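Long-range contact in cell division control protein Cdc48 (Mycobacterium smegmatis, PDB 5E7P), which binds ADP at two nucleotide sites and, as an AAA-family ATPase, probably hydrolyses ATP: residues Leu391-Glu402 against Leu415-Val426. Residues are numbered along the deposited sequence; the frame is centred on the assembly and turned at random.
Sequences LPDATARRSLLE and LGDIADHTPGFV
Arg-397 reaches from helix 394-402 to the C-terminal end of helix 415-420, where the NE edge of its guanidinium holds Ala-419 O in a forked pair of hydrogen bonds, from NE (2.9 Å) and NH2 (2.7 Å). The NE bond uses a lone pair in the carbonyl plane, whereas NH2 arrives tilted from that plane by 23°; the oxygen itself lies in the plane of the guanidinium. A bend at chi3 (-65°) turns the group back toward its own N-terminal end, where NH1 makes a weak bond to Pro-392 O. Thr-422 O and Pro-423 CA lie over one guanidinium face and Ala-394 CA over the other, all toward the rim, which places the group between the two segments. A water donates to both Pro-392 O and Phe-425 O, bridging the segments beside the arginine.

Both helices probably belong to the small helical lid that follows the first ATPase core in AAA proteins; helix 394-402 comes just after strand 385-388 of its sheet. Their short axes cross at 125°, 8.3 Å apart. The Ala-419 methyl lies against the Ala-394 carbonyl, near Arg-397 CB and Arg-398 CB, where the backbones come close (Ala-394 CA to Ala-419 CA 5.2 Å). Farther along, Leu-415 lays CD1 against Glu-402 CG at 3.5 Å and also meets Leu-401 CB, while Leu-401 CD1 crosses to Ile-418 CG2 at 3.8 Å. Helix 456-462 packs on Leu-415 and Ile-418 through Leu-459. Arg-398, extended from CG to NE, passes over Gly-416, with NH1 3.4 Å from Gly-416 CA, and its NE forms a salt bridge with Glu-402 OE2. At the opposite end of the contact Leu-391 CD2 touches Val-426 CG1, and the Val-426 side chain neighbours the ADP-binding residues Gly-273 and Val-274.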
loop_
_atom_site.group_PDB
_atom_site.type_symbol
_atom_site.label_atom_id
_atom_site.label_comp_id
_atom_site.label_asym_id
_atom_site.label_seq_id
_atom_site.Cartn_x
_atom_site.Cartn_y
_atom_site.Cartn_z
ATOM N N LEU A 391 4.646 7.016 -5.170
ATOM C CA LEU A 391 5.315 7.141 -3.878
ATOM C C LEU A 391 6.400 8.203 -3.964
ATOM O O LEU A 391 7.049 8.348 -5.000
ATOM C CB LEU A 391 5.967 5.817 -3.460
ATOM C CG LEU A 391 5.126 4.590 -3.097
ATOM C CD1 LEU A 391 6.022 3.366 -3.007
ATOM C CD2 LEU A 391 4.384 4.798 -1.793
ATOM N N PRO A 392 6.605 8.947 -2.868
ATOM C CA PRO A 392 7.687 9.932 -2.819
ATOM C C PRO A 392 9.052 9.257 -2.707
ATOM O O PRO A 392 9.218 8.354 -1.884
ATOM C CB PRO A 392 7.383 10.711 -1.535
ATOM C CG PRO A 392 6.621 9.751 -0.680
ATOM C CD PRO A 392 5.798 8.939 -1.634
ATOM N N ASP A 393 10.017 9.681 -3.520
ATOM C CA ASP A 393 11.391 9.228 -3.325
ATOM C C ASP A 393 12.004 9.957 -2.133
ATOM O O ASP A 393 11.340 10.785 -1.506
ATOM C CB ASP A 393 12.241 9.403 -4.591
ATOM C CG ASP A 393 12.306 10.845 -5.076
ATOM O OD1 ASP A 393 11.958 11.777 -4.319
ATOM O OD2 ASP A 393 12.725 11.044 -6.237
ATOM N N ALA A 394 13.261 9.652 -1.824
ATOM C CA ALA A 394 13.934 10.247 -0.672
ATOM C C ALA A 394 13.892 11.779 -0.699
ATOM O O ALA A 394 13.666 12.420 0.326
ATOM C CB ALA A 394 15.372 9.751 -0.580
ATOM N N THR A 395 14.099 12.357 -1.878
ATOM C CA THR A 395 14.050 13.807 -2.035
ATOM C C THR A 395 12.652 14.343 -1.738
ATOM O O THR A 395 12.487 15.298 -0.974
ATOM C CB THR A 395 14.454 14.234 -3.456
ATOM O OG1 THR A 395 15.747 13.702 -3.765
ATOM C CG2 THR A 395 14.496 15.744 -3.558
ATOM N N ALA A 396 11.648 13.720 -2.348
ATOM C CA ALA A 396 10.259 14.110 -2.134
ATOM C C ALA A 396 9.850 13.955 -0.670
ATOM O O ALA A 396 9.093 14.768 -0.139
ATOM C CB ALA A 396 9.338 13.304 -3.036
ATOM N N ARG A 397 10.357 12.913 -0.019
ATOM C CA ARG A 397 10.053 12.685 1.390
ATOM C C ARG A 397 10.601 13.803 2.275
ATOM O O ARG A 397 9.950 14.220 3.233
ATOM C CB ARG A 397 10.565 11.316 1.856
ATOM C CG ARG A 397 9.845 10.144 1.207
ATOM C CD ARG A 397 10.059 8.840 1.968
ATOM N NE ARG A 397 11.449 8.390 1.965
ATOM C CZ ARG A 397 12.004 7.679 0.988
ATOM N NH1 ARG A 397 11.295 7.344 -0.081
ATOM N NH2 ARG A 397 13.272 7.308 1.073
ATOM N N ARG A 398 11.795 14.288 1.953
ATOM C CA ARG A 398 12.377 15.395 2.701
ATOM C C ARG A 398 11.552 16.663 2.505
ATOM O O ARG A 398 11.368 17.441 3.441
ATOM C CB ARG A 398 13.838 15.630 2.305
ATOM C CG ARG A 398 14.456 16.847 2.975
ATOM C CD ARG A 398 15.968 16.779 3.007
ATOM N NE ARG A 398 16.535 17.917 3.727
ATOM C CZ ARG A 398 17.806 18.008 4.107
ATOM N NH1 ARG A 398 18.654 17.023 3.842
ATOM N NH2 ARG A 398 18.226 19.084 4.760
ATOM N N SER A 399 11.050 16.859 1.289
ATOM C CA SER A 399 10.175 17.991 0.994
ATOM C C SER A 399 8.899 17.930 1.830
ATOM O O SER A 399 8.419 18.946 2.333
ATOM C CB SER A 399 9.816 18.029 -0.494
ATOM O OG SER A 399 10.933 18.386 -1.290
ATOM N N LEU A 400 8.354 16.727 1.975
ATOM C CA LEU A 400 7.138 16.532 2.748
ATOM C C LEU A 400 7.362 16.797 4.237
ATOM O O LEU A 400 6.538 17.439 4.890
ATOM C CB LEU A 400 6.590 15.121 2.529
ATOM C CG LEU A 400 6.053 14.845 1.123
ATOM C CD1 LEU A 400 5.707 13.375 0.952
ATOM C CD2 LEU A 400 4.842 15.720 0.831
ATOM N N LEU A 401 8.479 16.303 4.765
ATOM C CA LEU A 401 8.798 16.468 6.181
ATOM C C LEU A 401 8.948 17.938 6.549
ATOM O O LEU A 401 8.402 18.391 7.555
ATOM C CB LEU A 401 10.064 15.690 6.549
ATOM C CG LEU A 401 9.910 14.169 6.598
ATOM C CD1 LEU A 401 11.268 13.485 6.700
ATOM C CD2 LEU A 401 9.016 13.763 7.760
ATOM N N GLU A 402 9.683 18.680 5.727
ATOM C CA GLU A 402 9.842 20.117 5.933
ATOM C C GLU A 402 8.492 20.830 5.899
ATOM O O GLU A 402 8.235 21.728 6.698
ATOM C CB GLU A 402 10.798 20.707 4.892
ATOM C CG GLU A 402 12.257 20.382 5.165
ATOM C CD GLU A 402 13.154 20.618 3.970
ATOM O OE1 GLU A 402 12.681 21.208 2.974
ATOM O OE2 GLU A 402 14.333 20.208 4.028
ATOM N N LEU A 415 16.705 16.067 8.562
ATOM C CA LEU A 415 15.593 15.488 7.817
ATOM C C LEU A 415 16.020 14.610 6.642
ATOM O O LEU A 415 15.260 13.750 6.194
ATOM C CB LEU A 415 14.642 16.587 7.341
ATOM C CG LEU A 415 13.913 17.310 8.474
ATOM C CD1 LEU A 415 12.914 18.301 7.921
ATOM C CD2 LEU A 415 13.222 16.310 9.384
ATOM N N GLY A 416 17.231 14.830 6.144
ATOM C CA GLY A 416 17.761 14.022 5.060
ATOM C C GLY A 416 17.944 12.580 5.487
ATOM O O GLY A 416 17.704 11.654 4.712
ATOM N N ASP A 417 18.368 12.393 6.732
ATOM C CA ASP A 417 18.578 11.062 7.290
ATOM C C ASP A 417 17.248 10.354 7.535
ATOM O O ASP A 417 17.121 9.152 7.303
ATOM C CB ASP A 417 19.382 11.150 8.589
ATOM C CG ASP A 417 19.535 9.806 9.271
ATOM O OD1 ASP A 417 20.341 8.983 8.789
ATOM O OD2 ASP A 417 18.855 9.576 10.294
ATOM N N ILE A 418 16.258 11.108 8.003
ATOM C CA ILE A 418 14.923 10.565 8.229
ATOM C C ILE A 418 14.263 10.172 6.909
ATOM O O ILE A 418 13.608 9.136 6.821
ATOM C CB ILE A 418 14.028 11.562 8.979
ATOM C CG1 ILE A 418 14.647 11.907 10.333
ATOM C CG2 ILE A 418 12.626 10.993 9.163
ATOM C CD1 ILE A 418 14.827 10.709 11.239
ATOM N N ALA A 419 14.450 11.000 5.885
ATOM C CA ALA A 419 13.929 10.706 4.553
ATOM C C ALA A 419 14.605 9.477 3.955
ATOM O O ALA A 419 13.958 8.654 3.304
ATOM C CB ALA A 419 14.103 11.907 3.637
ATOM N N ASP A 420 15.909 9.355 4.181
ATOM C CA ASP A 420 16.676 8.225 3.668
ATOM C C ASP A 420 16.266 6.912 4.323
ATOM O O ASP A 420 16.446 5.842 3.743
ATOM C CB ASP A 420 18.177 8.454 3.866
ATOM C CG ASP A 420 18.781 9.351 2.800
ATOM O OD1 ASP A 420 18.324 9.299 1.637
ATOM O OD2 ASP A 420 19.724 10.103 3.124
ATOM N N HIS A 421 15.714 6.997 5.530
ATOM C CA HIS A 421 15.366 5.803 6.296
ATOM C C HIS A 421 13.867 5.520 6.318
ATOM O O HIS A 421 13.376 4.789 7.181
ATOM C CB HIS A 421 15.920 5.895 7.720
ATOM C CG HIS A 421 17.395 5.651 7.808
ATOM N ND1 HIS A 421 18.322 6.452 7.174
ATOM C CD2 HIS A 421 18.103 4.687 8.442
ATOM C CE1 HIS A 421 19.537 5.996 7.421
ATOM N NE2 HIS A 421 19.433 4.926 8.188
ATOM N N THR A 422 13.144 6.098 5.365
ATOM C CA THR A 422 11.716 5.829 5.240
ATOM C C THR A 422 11.272 5.451 3.826
ATOM O O THR A 422 10.306 6.016 3.321
ATOM C CB THR A 422 10.870 7.042 5.695
ATOM O OG1 THR A 422 11.313 8.225 5.014
ATOM C CG2 THR A 422 10.984 7.247 7.196
ATOM N N PRO A 423 11.960 4.495 3.176
ATOM C CA PRO A 423 11.428 4.126 1.862
ATOM C C PRO A 423 10.111 3.371 2.023
ATOM O O PRO A 423 9.898 2.716 3.045
ATOM C CB PRO A 423 12.510 3.206 1.296
ATOM C CG PRO A 423 13.110 2.571 2.506
ATOM C CD PRO A 423 13.087 3.630 3.577
ATOM N N GLY A 424 9.231 3.481 1.034
ATOM C CA GLY A 424 7.921 2.863 1.113
ATOM C C GLY A 424 6.933 3.674 1.932
ATOM O O GLY A 424 5.773 3.288 2.078
ATOM N N PHE A 425 7.395 4.799 2.471
ATOM C CA PHE A 425 6.535 5.687 3.251
ATOM C C PHE A 425 5.734 6.636 2.365
ATOM O O PHE A 425 6.145 6.957 1.253
ATOM C CB PHE A 425 7.366 6.506 4.239
ATOM C CG PHE A 425 7.584 5.832 5.557
ATOM C CD1 PHE A 425 8.228 4.608 5.629
ATOM C CD2 PHE A 425 7.167 6.435 6.730
ATOM C CE1 PHE A 425 8.436 3.991 6.849
ATOM C CE2 PHE A 425 7.372 5.825 7.951
ATOM C CZ PHE A 425 8.007 4.600 8.013
ATOM N N VAL A 426 4.586 7.077 2.870
ATOM C CA VAL A 426 3.796 8.111 2.210
ATOM C C VAL A 426 3.627 9.280 3.170
ATOM O O VAL A 426 4.048 9.202 4.325
ATOM C CB VAL A 426 2.415 7.592 1.778
ATOM C CG1 VAL A 426 2.569 6.454 0.788
ATOM C CG2 VAL A 426 1.608 7.148 2.989
HETATM O O HOH W 1 8.055 6.386 -0.395
#